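Local coordinates for protein dipeptidase AC. Metallo peptidase. MEROPS family M19 (PDB 3FDG) that probably hydrolyses dipeptides as a metallodipeptidase of family M19, with a two-metal site that here holds magnesium, at residues P182-G187 / H210-G215; K203-L208 / V228-N233; A54-S59 / H135-E140; R256-L261 / E343-L348; F263-L268 / T309-I314. All coordinates share one frame; numbering follows the deposited sequence.

Contact 1: P182-G187 / H210-G215; sequences PDTGEG and HLNEKG. With MG (magnesium ion), chain F.
The capped start of helix 213-222 receives the loop 182-187, and N212, its N-cap residue, serves both. N212 OD1 accepts from G215 N at 3.0 Å, nearly in line with its own C=O bond, which is the capping bond. N212 ND2 donates to E186 O at 3.0 Å; that oxygen lies in the amide plane, although ND2 itself stands above the carbonyl plane of E186. CG sits between the backbone N and the carbonyl carbon (chi1 67°), which turns the amide back over the first helical turn so that OD1 meets G215 N. N212 CB packs on T184 CG2 at 3.3 Å. A leucine here would probably leave G215 N and E186 O without these mates and let the loop shift off the helix end.

In the TIM barrel of this family the helix follows strand 205-206, and its connection carries H210, whose NE2 binds magnesium at 2.2 Å. E213 N donates at 2.8 Å to the O of P182, the first residue of the inverse gamma turn centred on D183. K214 NZ reaches the syn lone pair of D183 OD1 at 2.8 Å, a salt bridge. One water accepts from K214 N and donates to D183 OD1 and G185 O. The D183 carboxylate, near the helix N-terminus, is probably favoured by the helix dipole, and E213 OE2 forms a salt bridge with R247.

Contact 2: K203-L208 / V228-N233; sequences KIMLDL and VATHSN. With MG (magnesium ion), chain F.
L208 N donates to V228 O at 2.8 Å, joining two segments whose directions differ by 60°. These are consecutive strands of the TIM barrel, 205-206 and 228-229, with helix 213-222 between them in the chain. Nearby, a water links L206 O to V228 N. M205 is bent at its last torsion (chi3 83°), which lays CE against V228 CG1 at 3.8 Å and T230 CG2 at 3.7 Å.

D207 grips T230 with both carboxylate oxygens, each met from above the carboxylate plane. T230 N donates to D207 OD1 at 3.0 Å, and T230 OG1 gives its proton to D207 OD2 over a short 2.5 Å. That hydroxyl also accepts from H231 ND1, so T230 is the second-shell residue that fixes the turn of the H231 ring, and D207 holds T230 from behind. H231 ND1 lies 2.9 Å from T230 OG1, with the hydroxyl tilted 21° from the ring plane, while H231 NE2 binds magnesium at 2.3 Å.

Contact 3: A54-S59 / H135-E140; sequences AIYVPS and HMEGAE. With MG (magnesium ion), chain F; MG (magnesium ion), chain E.
I55 N donates to H135 O at 2.7 Å and E137 N to I55 O at 2.8 Å, both straight, so I55 grips its neighbours in the parallel pairing of strands 48-56 and 130-137. Each acceptor also takes a CA-H...O contact, H135 O from A54 CA and I55 O from M136 CA. The short strand axes are turned 34° against each other, as suits a twisted barrel wall.

The side chains divide between the faces. On the face shared by A54, H135, Y56 and E137, the A54 methyl meets the imidazole edge, CB 3.8 Å from H135 CD2, while H135 ND1 bonds to S159 OG. Y56 crosses E137 obliquely: its ring edge brings CD1 to 3.8 Å from E137 O, and the ring and carboxylate planes stand 60° apart. I55 and M136 take the other face, I55 lying against helices 14-20 and 87-108.

Metal coordination belongs to E137, an extended chain with CG anti to the backbone N (chi1 174°). E137 OE1 binds one magnesium at 2.0 Å and OE2 the other at 2.1 Å. H11 and D13 add ligands to the first ion, H210 and H231 to the second, and a water on the first lies over one face of the Y56 ring. A single carboxylate on a barrel strand thus bridges two magnesium ions only 3.6 Å apart, whose mutual repulsion its charge probably offsets in part.

Contact 4: R256-L261 / E343-L348; sequences RGMVGL and ENWYGL
M258 leaves its strand with CG anti to the backbone N (chi1 -172°) and then bends at chi2 (60°), and this shape lays CG, SD and CE over one face of the W345 indole. CE stands over the five-membered ring, 3.5 Å from its centroid and almost on the normal, a CH-pi contact. Farther along the same face M258 CG touches W345 CZ3 at 3.5 Å. SD makes a more distant Met-aromatic contact, 4.7 Å from the centroid of the six-membered ring.

The fold behind this is a TIM barrel, in which helix 334-353 runs roughly antiparallel to strand 258-261, the short axes 9.5 Å apart at 143°. M258 points at that helix, while V259 points away and touches helix 281-294. Beside the indole the methionine is flanked by N344, whose CB is 3.6 Å from M258 CE, and by L348, whose CD1 is 3.6 Å from M258 CB. A side chain at G260 would point at the indole and come too near W345 CZ2, while the glycine CA stays 4.2 Å from that atom.

Putting an alanine at W345 would probably open a gap under M258, leave its CE free to turn, and deprive M301 O of the indole N-H. F52 meets the same indole edge-to-face.

Contact 5: F263-L268 / T309-I314; sequences FATSFL and TIPQGI
The F263 ring carries I314 over one face: CD1 sits 4.1 Å from the ring centroid, 17° off the normal, a CH-pi contact with the methyl offset toward the CD2 side. F305 meets the same phenyl ring edge-to-face, and helix 320-329 also touches it. In the TIM barrel the two segments are connections that follow strands 258-261 and 299-301, the first with a short, weakly bonded helix. They close together beside D304, a metal ligand in another crystal structure of this protein though not bound to one in this chain.

F263 CB rests on I310 CG2 at 3.7 Å, and chi1 of -60°, with CG anti to the carbonyl carbon, sets the ring under I314 CD1. F263 and I314 cross at about a right angle. The P311 ring is touched as well, L268 CD1 reaching P311 CG at 3.9 Å.

Carbonyl oxygens line the seam beside these groups. F263 O meets the CA of I310 at 3.3 Å in a CA-H...O contact and lies close to P311 CD. T309 O takes a CA-H...O contact from A264 CA. T265 OG1 bonds to R274 O, and the methyl of the same threonine faces segment 309-314, with T265 CG2 3.5 Å from I310 C. The hydrogen bond from T265 N to T309 O is 2.8 Å long, with an angle of 163° at the proton.

How the contacts relate
Contacts 1, 2 and 3 meet at one magnesium, which takes H210 from contact 1, H231 from contact 2 and E137 from contact 3; H210 NE2 lies 2.9 Å from E137 OE2 and 3.5 Å from H231 NE2. Contacts 2 and 3 also touch behind the metal ligands, D207 OD2 packing 3.4 Å from H135 CE1. Contact 4 continues the barrel wall beside contact 2, with G260 N 3.0 Å from A229 O and S232 N 3.0 Å from G260 O. Contact 5 follows in the next loops: N233 ND2 reaches F267 O at 3.1 Å, and the side chain of A264 lies about 9 Å from a magnesium. Contacts 3 and 4 stand about 21 Å apart, centre to centre.

Contact 1: P182-G187 / H210-G215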
# COMPACT_ATOMS: atom_id res chain seq x y z
N PRO B 182 17.79 11.32 -27.22
CA PRO B 182 17.14 11.22 -25.90
C PRO B 182 17.53 12.40 -24.98
O PRO B 182 17.01 12.51 -23.87
CB PRO B 182 17.63 9.87 -25.33
CG PRO B 182 18.83 9.50 -26.13
CD PRO B 182 18.88 10.33 -27.40
N ASP B 183 18.43 13.27 -25.44
CA ASP B 183 18.83 14.43 -24.62
C ASP B 183 17.86 15.61 -24.77
O ASP B 183 18.18 16.62 -25.41
CB ASP B 183 20.29 14.84 -24.88
CG ASP B 183 20.80 15.89 -23.90
OD1 ASP B 183 20.12 16.23 -22.89
OD2 ASP B 183 21.89 16.39 -24.15
N THR B 184 16.71 15.48 -24.13
CA THR B 184 15.55 16.31 -24.38
C THR B 184 15.21 17.32 -23.29
O THR B 184 14.37 18.21 -23.50
CB THR B 184 14.32 15.42 -24.67
OG1 THR B 184 13.22 16.26 -25.02
CG2 THR B 184 13.94 14.59 -23.46
N GLY B 185 15.85 17.23 -22.13
CA GLY B 185 15.47 18.12 -21.06
C GLY B 185 16.40 18.03 -19.89
O GLY B 185 17.48 17.46 -19.99
N GLU B 186 15.95 18.56 -18.75
CA GLU B 186 16.82 18.57 -17.55
C GLU B 186 16.92 17.21 -16.86
O GLU B 186 16.08 16.31 -17.07
CB GLU B 186 16.34 19.59 -16.52
CG GLU B 186 15.98 20.98 -17.09
CD GLU B 186 15.03 21.67 -16.12
OE1 GLU B 186 15.56 22.18 -15.12
OE2 GLU B 186 13.76 21.64 -16.32
N GLY B 187 17.94 17.10 -16.00
CA GLY B 187 18.21 15.87 -15.25
C GLY B 187 17.33 15.74 -14.02
O GLY B 187 16.26 16.38 -13.92
N HIS B 210 11.96 5.67 -20.71
CA HIS B 210 11.24 6.97 -20.70
C HIS B 210 12.10 8.08 -20.10
O HIS B 210 11.88 9.25 -20.37
CB HIS B 210 9.89 6.93 -19.96
CG HIS B 210 8.86 6.08 -20.65
ND1 HIS B 210 8.07 6.56 -21.68
CD2 HIS B 210 8.44 4.82 -20.42
CE1 HIS B 210 7.24 5.61 -22.09
NE2 HIS B 210 7.44 4.54 -21.33
N LEU B 211 13.06 7.76 -19.25
CA LEU B 211 13.87 8.81 -18.68
C LEU B 211 14.76 9.47 -19.78
O LEU B 211 15.23 8.75 -20.69
CB LEU B 211 14.73 8.19 -17.57
CG LEU B 211 15.58 9.14 -16.72
CD1 LEU B 211 14.71 10.22 -15.98
CD2 LEU B 211 16.41 8.39 -15.70
N ASN B 212 14.98 10.80 -19.71
CA ASN B 212 15.79 11.49 -20.74
C ASN B 212 17.28 11.32 -20.47
O ASN B 212 17.68 10.71 -19.46
CB ASN B 212 15.40 12.98 -20.93
CG ASN B 212 15.73 13.86 -19.70
OD1 ASN B 212 16.55 13.48 -18.83
ND2 ASN B 212 15.09 15.02 -19.63
N GLU B 213 18.11 11.79 -21.40
CA GLU B 213 19.53 11.49 -21.28
C GLU B 213 20.21 12.05 -20.01
O GLU B 213 21.05 11.38 -19.41
CB GLU B 213 20.29 11.93 -22.55
CG GLU B 213 21.69 11.27 -22.62
CD GLU B 213 22.32 11.37 -24.01
OE1 GLU B 213 21.61 11.60 -25.00
OE2 GLU B 213 23.54 11.17 -24.12
N LYS B 214 19.91 13.30 -19.66
CA LYS B 214 20.51 13.93 -18.44
C LYS B 214 20.11 13.14 -17.17
O LYS B 214 20.92 12.83 -16.31
CB LYS B 214 20.12 15.41 -18.33
CG LYS B 214 20.85 16.29 -19.35
CD LYS B 214 20.68 17.79 -19.01
CE LYS B 214 21.31 18.66 -20.11
NZ LYS B 214 20.52 18.57 -21.40
N GLY B 215 18.85 12.73 -17.10
CA GLY B 215 18.36 11.92 -15.95
C GLY B 215 19.08 10.58 -15.91
O GLY B 215 19.53 10.16 -14.84
MG MG F . 6.24 2.73 -21.36
O HOH W 1 18.28 15.06 -21.25
O HOH W 2 6.40 2.69 -23.67
O HOH W 3 4.45 4.21 -21.96

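Contact 2: K203-L208 / V228-N233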
# COMPACT_ATOMS: atom_id res chain seq x y z
N LYS B 203 16.30 -1.68 -2.21
CA LYS B 203 16.49 -2.68 -3.26
C LYS B 203 15.29 -2.80 -4.20
O LYS B 203 14.86 -3.89 -4.59
CB LYS B 203 17.07 -3.99 -2.71
CG LYS B 203 18.63 -3.74 -2.56
CD LYS B 203 19.27 -4.35 -1.40
CE LYS B 203 20.55 -3.57 -1.08
NZ LYS B 203 21.66 -3.82 -2.05
N ILE B 204 14.79 -1.62 -4.58
CA ILE B 204 13.76 -1.48 -5.62
C ILE B 204 14.55 -1.18 -6.89
O ILE B 204 15.38 -0.29 -6.90
CB ILE B 204 12.85 -0.29 -5.29
CG1 ILE B 204 11.98 -0.66 -4.08
CG2 ILE B 204 11.95 0.10 -6.56
CD1 ILE B 204 11.12 0.52 -3.58
N MET B 205 14.31 -1.94 -7.95
CA MET B 205 15.07 -1.77 -9.22
C MET B 205 14.58 -0.50 -9.89
O MET B 205 13.39 -0.28 -10.01
CB MET B 205 14.77 -2.98 -10.12
CG MET B 205 15.54 -3.04 -11.47
SD MET B 205 14.60 -4.05 -12.77
CE MET B 205 13.53 -2.69 -13.25
N LEU B 206 15.52 0.35 -10.30
CA LEU B 206 15.21 1.52 -11.09
C LEU B 206 15.11 1.17 -12.58
O LEU B 206 15.95 0.40 -13.12
CB LEU B 206 16.31 2.56 -10.87
CG LEU B 206 16.31 3.06 -9.43
CD1 LEU B 206 17.72 3.64 -9.01
CD2 LEU B 206 15.26 4.19 -9.28
N ASP B 207 14.07 1.73 -13.23
CA ASP B 207 13.83 1.50 -14.65
C ASP B 207 14.05 2.82 -15.39
O ASP B 207 13.34 3.82 -15.13
CB ASP B 207 12.41 0.96 -14.87
CG ASP B 207 12.10 0.75 -16.35
OD1 ASP B 207 13.01 0.88 -17.19
OD2 ASP B 207 10.94 0.46 -16.67
N LEU B 208 15.01 2.84 -16.32
CA LEU B 208 15.38 4.09 -17.03
C LEU B 208 14.59 4.31 -18.32
O LEU B 208 14.73 5.35 -18.95
CB LEU B 208 16.87 4.08 -17.40
CG LEU B 208 17.84 3.84 -16.21
CD1 LEU B 208 19.28 3.67 -16.60
CD2 LEU B 208 17.68 4.95 -15.20
N VAL B 228 19.09 -0.44 -15.67
CA VAL B 228 18.08 -1.22 -16.37
C VAL B 228 17.15 -0.34 -17.16
O VAL B 228 16.67 0.67 -16.64
CB VAL B 228 17.19 -1.99 -15.34
CG1 VAL B 228 16.09 -2.79 -16.05
CG2 VAL B 228 18.05 -2.92 -14.45
N ALA B 229 16.79 -0.79 -18.37
CA ALA B 229 15.77 -0.12 -19.17
C ALA B 229 14.89 -1.26 -19.59
O ALA B 229 15.33 -2.12 -20.35
CB ALA B 229 16.39 0.59 -20.37
N THR B 230 13.69 -1.31 -19.05
CA THR B 230 12.84 -2.52 -19.20
C THR B 230 12.23 -2.64 -20.56
O THR B 230 11.79 -3.73 -20.97
CB THR B 230 11.65 -2.57 -18.18
OG1 THR B 230 10.80 -1.43 -18.32
CG2 THR B 230 12.20 -2.67 -16.69
N HIS B 231 12.17 -1.53 -21.25
CA HIS B 231 11.47 -1.52 -22.56
C HIS B 231 11.95 -0.40 -23.48
O HIS B 231 11.25 0.60 -23.71
CB HIS B 231 9.93 -1.64 -22.43
CG HIS B 231 9.20 -0.49 -21.75
ND1 HIS B 231 9.50 -0.02 -20.48
CD2 HIS B 231 8.13 0.24 -22.17
CE1 HIS B 231 8.66 0.95 -20.16
NE2 HIS B 231 7.80 1.11 -21.15
N SER B 232 13.12 -0.63 -24.06
CA SER B 232 13.78 0.37 -24.93
C SER B 232 14.69 -0.35 -25.89
O SER B 232 15.28 -1.39 -25.55
CB SER B 232 14.67 1.35 -24.10
OG SER B 232 13.94 2.10 -23.11
N ASN B 233 14.84 0.25 -27.08
CA ASN B 233 15.63 -0.40 -28.14
C ASN B 233 16.88 0.42 -28.48
O ASN B 233 17.33 1.28 -27.68
CB ASN B 233 14.72 -0.74 -29.36
CG ASN B 233 13.51 -1.62 -29.00
OD1 ASN B 233 13.54 -2.38 -28.04
ND2 ASN B 233 12.42 -1.46 -29.75
MG MG F . 6.24 2.73 -21.36
O HOH W 4 18.54 1.55 -13.49
O HOH W 2 6.40 2.69 -23.67
O HOH W 3 4.45 4.21 -21.96

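Contact 3: A54-S59 / H135-E140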
# COMPACT_ATOMS: atom_id res chain seq x y z
N ALA B 54 3.09 -3.22 -15.00
CA ALA B 54 3.19 -1.77 -14.72
C ALA B 54 1.92 -1.16 -14.14
O ALA B 54 0.79 -1.34 -14.68
CB ALA B 54 3.52 -1.04 -16.00
N ILE B 55 2.14 -0.44 -13.06
CA ILE B 55 1.19 0.52 -12.52
C ILE B 55 1.59 1.83 -13.21
O ILE B 55 2.66 2.40 -12.99
CB ILE B 55 1.26 0.67 -11.01
CG1 ILE B 55 0.89 -0.67 -10.29
CG2 ILE B 55 0.34 1.82 -10.55
CD1 ILE B 55 1.33 -0.72 -8.84
N TYR B 56 0.70 2.32 -14.06
CA TYR B 56 1.03 3.45 -14.86
C TYR B 56 -0.17 4.37 -14.77
O TYR B 56 -1.27 3.94 -15.13
CB TYR B 56 1.21 3.00 -16.30
CG TYR B 56 0.98 4.13 -17.26
CD1 TYR B 56 1.83 5.24 -17.24
CD2 TYR B 56 -0.11 4.10 -18.15
CE1 TYR B 56 1.63 6.32 -18.10
CE2 TYR B 56 -0.32 5.19 -19.05
CZ TYR B 56 0.56 6.28 -18.99
OH TYR B 56 0.40 7.37 -19.79
N VAL B 57 0.04 5.62 -14.34
CA VAL B 57 -1.12 6.56 -14.18
C VAL B 57 -1.35 7.34 -15.49
O VAL B 57 -0.53 8.15 -15.89
CB VAL B 57 -0.88 7.50 -12.98
CG1 VAL B 57 -1.96 8.61 -12.87
CG2 VAL B 57 -0.76 6.66 -11.69
N PRO B 58 -2.47 7.07 -16.20
CA PRO B 58 -2.55 7.77 -17.48
C PRO B 58 -2.85 9.30 -17.42
O PRO B 58 -3.47 9.80 -16.48
CB PRO B 58 -3.67 7.04 -18.24
CG PRO B 58 -4.39 6.17 -17.17
CD PRO B 58 -3.70 6.36 -15.84
N SER B 59 -2.38 10.01 -18.43
CA SER B 59 -2.78 11.40 -18.70
C SER B 59 -4.12 11.44 -19.49
O SER B 59 -4.55 10.43 -20.06
CB SER B 59 -1.66 12.07 -19.53
OG SER B 59 -0.60 12.40 -18.66
N HIS B 135 5.41 -3.27 -10.63
CA HIS B 135 6.22 -2.23 -11.26
C HIS B 135 5.44 -0.90 -11.32
O HIS B 135 4.24 -0.88 -11.50
CB HIS B 135 6.67 -2.67 -12.68
CG HIS B 135 7.36 -1.57 -13.44
ND1 HIS B 135 8.66 -1.23 -13.18
CD2 HIS B 135 6.92 -0.71 -14.40
CE1 HIS B 135 9.01 -0.21 -13.96
NE2 HIS B 135 7.97 0.14 -14.69
N MET B 136 6.12 0.22 -11.08
CA MET B 136 5.46 1.51 -11.19
C MET B 136 6.16 2.27 -12.32
O MET B 136 7.37 2.44 -12.27
CB MET B 136 5.61 2.33 -9.89
CG MET B 136 4.88 3.68 -9.87
SD MET B 136 4.85 4.42 -8.14
CE MET B 136 3.62 3.31 -7.44
N GLU B 137 5.38 2.71 -13.30
CA GLU B 137 5.92 3.40 -14.48
C GLU B 137 5.65 4.91 -14.36
O GLU B 137 4.54 5.37 -14.65
CB GLU B 137 5.27 2.84 -15.77
CG GLU B 137 5.67 3.63 -17.07
CD GLU B 137 5.27 2.91 -18.34
OE1 GLU B 137 4.31 2.14 -18.34
OE2 GLU B 137 5.95 3.08 -19.35
N GLY B 138 6.62 5.64 -13.83
CA GLY B 138 6.39 7.03 -13.51
C GLY B 138 6.05 7.02 -12.04
O GLY B 138 5.21 6.22 -11.59
N ALA B 139 6.72 7.90 -11.29
CA ALA B 139 6.64 7.88 -9.85
C ALA B 139 5.69 8.98 -9.28
O ALA B 139 5.86 9.45 -8.14
CB ALA B 139 8.04 8.04 -9.28
N GLU B 140 4.68 9.37 -10.04
CA GLU B 140 3.73 10.38 -9.57
C GLU B 140 3.04 10.06 -8.25
O GLU B 140 2.81 10.99 -7.44
CB GLU B 140 2.67 10.65 -10.66
CG GLU B 140 3.16 11.40 -11.87
CD GLU B 140 3.75 10.50 -12.97
OE1 GLU B 140 3.91 9.28 -12.76
OE2 GLU B 140 4.03 11.03 -14.06
MG MG F . 6.24 2.73 -21.36
MG MG E . 3.51 0.97 -19.75
O HOH W 5 2.54 6.87 -13.46
O HOH W 6 2.33 2.58 -20.20
O HOH W 2 6.40 2.69 -23.67
O HOH W 3 4.45 4.21 -21.96

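Contact 4: R256-L261 / E343-L348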
# COMPACT_ATOMS: atom_id res chain seq x y z
N ARG B 256 26.70 -4.01 -15.37
CA ARG B 256 26.07 -5.36 -15.42
C ARG B 256 24.52 -5.31 -15.41
O ARG B 256 23.84 -6.11 -14.77
CB ARG B 256 26.62 -6.28 -14.29
CG ARG B 256 28.17 -6.24 -14.08
CD ARG B 256 28.61 -7.70 -13.70
NE ARG B 256 27.75 -8.54 -14.55
CZ ARG B 256 27.36 -9.80 -14.35
NH1 ARG B 256 27.79 -10.52 -13.30
NH2 ARG B 256 26.52 -10.33 -15.24
N GLY B 257 23.96 -4.37 -16.16
CA GLY B 257 22.51 -4.17 -16.24
C GLY B 257 21.74 -4.98 -17.27
O GLY B 257 22.10 -6.12 -17.55
N MET B 258 20.72 -4.40 -17.87
CA MET B 258 19.75 -5.20 -18.64
C MET B 258 18.96 -4.25 -19.52
O MET B 258 18.64 -3.12 -19.07
CB MET B 258 18.75 -5.91 -17.67
CG MET B 258 17.78 -6.95 -18.33
SD MET B 258 18.62 -8.36 -19.17
CE MET B 258 17.10 -9.21 -19.64
N VAL B 259 18.60 -4.72 -20.72
CA VAL B 259 17.72 -3.98 -21.61
C VAL B 259 16.70 -4.94 -22.16
O VAL B 259 17.07 -6.02 -22.66
CB VAL B 259 18.48 -3.35 -22.79
CG1 VAL B 259 17.48 -2.68 -23.76
CG2 VAL B 259 19.40 -2.24 -22.29
N GLY B 260 15.43 -4.57 -22.05
CA GLY B 260 14.35 -5.38 -22.61
C GLY B 260 13.89 -4.76 -23.94
O GLY B 260 13.58 -3.57 -24.00
N LEU B 261 13.84 -5.59 -24.97
CA LEU B 261 13.39 -5.21 -26.32
C LEU B 261 11.89 -4.85 -26.30
O LEU B 261 11.05 -5.69 -25.96
CB LEU B 261 13.61 -6.40 -27.28
CG LEU B 261 13.19 -6.05 -28.74
CD1 LEU B 261 14.36 -5.38 -29.33
CD2 LEU B 261 12.91 -7.30 -29.51
N GLU B 343 16.42 -16.19 -18.80
CA GLU B 343 17.48 -16.38 -17.80
C GLU B 343 18.15 -15.08 -17.53
O GLU B 343 18.58 -14.84 -16.39
CB GLU B 343 18.57 -17.42 -18.22
CG GLU B 343 18.03 -18.86 -18.38
CD GLU B 343 19.12 -19.90 -18.87
OE1 GLU B 343 20.12 -19.49 -19.54
OE2 GLU B 343 18.96 -21.14 -18.59
N ASN B 344 18.25 -14.21 -18.55
CA ASN B 344 18.91 -12.89 -18.33
C ASN B 344 18.12 -12.02 -17.35
O ASN B 344 18.70 -11.41 -16.48
CB ASN B 344 19.14 -12.12 -19.64
CG ASN B 344 20.32 -12.70 -20.45
OD1 ASN B 344 21.13 -13.50 -19.91
ND2 ASN B 344 20.44 -12.27 -21.71
N TRP B 345 16.81 -11.99 -17.47
CA TRP B 345 16.02 -11.29 -16.43
C TRP B 345 16.21 -11.90 -15.04
O TRP B 345 16.31 -11.16 -14.09
CB TRP B 345 14.51 -11.22 -16.72
CG TRP B 345 14.12 -10.08 -17.58
CD1 TRP B 345 13.55 -10.16 -18.85
CD2 TRP B 345 14.33 -8.67 -17.32
NE1 TRP B 345 13.38 -8.90 -19.38
CE2 TRP B 345 13.85 -7.96 -18.48
CE3 TRP B 345 14.86 -7.94 -16.23
CZ2 TRP B 345 13.87 -6.57 -18.56
CZ3 TRP B 345 14.90 -6.54 -16.32
CH2 TRP B 345 14.39 -5.86 -17.48
N TYR B 346 16.22 -13.22 -14.92
CA TYR B 346 16.30 -13.79 -13.59
C TYR B 346 17.63 -13.42 -12.98
O TYR B 346 17.70 -13.13 -11.81
CB TYR B 346 16.17 -15.30 -13.62
CG TYR B 346 14.84 -15.74 -14.11
CD1 TYR B 346 13.78 -14.85 -14.16
CD2 TYR B 346 14.61 -17.09 -14.45
CE1 TYR B 346 12.50 -15.27 -14.62
CE2 TYR B 346 13.33 -17.52 -14.92
CZ TYR B 346 12.29 -16.59 -14.97
OH TYR B 346 11.05 -16.95 -15.43
N GLY B 347 18.70 -13.51 -13.77
CA GLY B 347 19.97 -13.07 -13.28
C GLY B 347 19.98 -11.62 -12.86
O GLY B 347 20.60 -11.27 -11.86
N LEU B 348 19.37 -10.75 -13.67
CA LEU B 348 19.32 -9.33 -13.35
C LEU B 348 18.60 -9.13 -11.99
O LEU B 348 19.03 -8.35 -11.11
CB LEU B 348 18.61 -8.55 -14.54
CG LEU B 348 18.50 -7.15 -13.95
CD1 LEU B 348 19.53 -6.18 -14.20
CD2 LEU B 348 17.18 -6.58 -13.40

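Contact 5: F263-L268 / T309-I314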
# COMPACT_ATOMS: atom_id res chain seq x y z
N PHE B 263 8.43 -4.15 -28.15
CA PHE B 263 7.80 -4.57 -29.39
C PHE B 263 7.07 -3.44 -30.14
O PHE B 263 6.45 -3.73 -31.15
CB PHE B 263 6.78 -5.70 -29.12
CG PHE B 263 7.37 -6.94 -28.50
CD1 PHE B 263 8.77 -7.11 -28.38
CD2 PHE B 263 6.53 -7.96 -28.08
CE1 PHE B 263 9.30 -8.28 -27.82
CE2 PHE B 263 7.05 -9.15 -27.53
CZ PHE B 263 8.43 -9.31 -27.39
N ALA B 264 7.09 -2.21 -29.61
CA ALA B 264 6.39 -1.08 -30.29
C ALA B 264 6.97 -0.88 -31.70
O ALA B 264 8.17 -0.74 -31.87
CB ALA B 264 6.54 0.21 -29.49
N THR B 265 6.10 -0.89 -32.73
CA THR B 265 6.60 -0.73 -34.11
C THR B 265 7.41 0.56 -34.25
O THR B 265 8.38 0.61 -34.98
CB THR B 265 5.43 -0.70 -35.11
OG1 THR B 265 4.51 0.30 -34.68
CG2 THR B 265 4.71 -2.04 -35.09
N SER B 266 6.99 1.60 -33.54
CA SER B 266 7.62 2.92 -33.58
C SER B 266 9.09 2.90 -33.16
O SER B 266 9.89 3.74 -33.61
CB SER B 266 6.89 3.85 -32.61
OG SER B 266 5.59 4.09 -33.07
N PHE B 267 9.44 1.94 -32.30
CA PHE B 267 10.80 1.88 -31.76
C PHE B 267 11.66 0.77 -32.41
O PHE B 267 12.80 0.58 -32.04
CB PHE B 267 10.77 1.68 -30.22
CG PHE B 267 9.86 2.64 -29.49
CD1 PHE B 267 9.66 3.97 -29.94
CD2 PHE B 267 9.23 2.25 -28.31
CE1 PHE B 267 8.83 4.86 -29.24
CE2 PHE B 267 8.38 3.17 -27.60
CZ PHE B 267 8.18 4.46 -28.10
N LEU B 268 11.07 0.02 -33.34
CA LEU B 268 11.73 -1.07 -34.01
C LEU B 268 12.05 -0.73 -35.45
O LEU B 268 13.13 -1.03 -35.93
CB LEU B 268 10.83 -2.31 -34.04
CG LEU B 268 10.68 -3.01 -32.69
CD1 LEU B 268 9.55 -4.01 -32.75
CD2 LEU B 268 12.01 -3.69 -32.31
N THR B 309 1.43 -0.43 -30.15
CA THR B 309 1.18 -1.19 -31.37
C THR B 309 2.41 -2.01 -31.72
O THR B 309 3.52 -1.45 -31.79
CB THR B 309 0.86 -0.27 -32.56
OG1 THR B 309 -0.37 0.40 -32.28
CG2 THR B 309 0.69 -1.08 -33.81
N ILE B 310 2.21 -3.29 -31.99
CA ILE B 310 3.32 -4.21 -32.15
C ILE B 310 3.30 -4.89 -33.52
O ILE B 310 2.31 -4.76 -34.25
CB ILE B 310 3.35 -5.27 -30.97
CG1 ILE B 310 2.11 -6.14 -31.00
CG2 ILE B 310 3.35 -4.57 -29.66
CD1 ILE B 310 2.15 -7.32 -30.00
N PRO B 311 4.37 -5.60 -33.89
CA PRO B 311 4.33 -6.09 -35.29
C PRO B 311 3.25 -7.14 -35.57
O PRO B 311 2.90 -7.95 -34.70
CB PRO B 311 5.73 -6.63 -35.52
CG PRO B 311 6.60 -6.03 -34.40
CD PRO B 311 5.69 -5.77 -33.27
N GLN B 312 2.71 -7.12 -36.79
CA GLN B 312 1.65 -8.05 -37.17
C GLN B 312 2.03 -9.51 -36.93
O GLN B 312 1.19 -10.30 -36.57
CB GLN B 312 1.20 -7.87 -38.65
CG GLN B 312 2.31 -8.15 -39.67
CD GLN B 312 1.98 -7.63 -41.11
OE1 GLN B 312 2.78 -7.78 -42.05
NE2 GLN B 312 0.81 -7.01 -41.26
N GLY B 313 3.30 -9.84 -37.12
CA GLY B 313 3.87 -11.19 -36.90
C GLY B 313 3.86 -11.65 -35.44
O GLY B 313 3.88 -12.85 -35.17
N ILE B 314 3.79 -10.69 -34.50
CA ILE B 314 3.62 -11.02 -33.09
C ILE B 314 2.13 -10.97 -32.72
O ILE B 314 1.55 -12.00 -32.33
CB ILE B 314 4.50 -10.16 -32.16
CG1 ILE B 314 5.98 -10.29 -32.55
CG2 ILE B 314 4.32 -10.64 -30.69
CD1 ILE B 314 6.99 -9.33 -31.75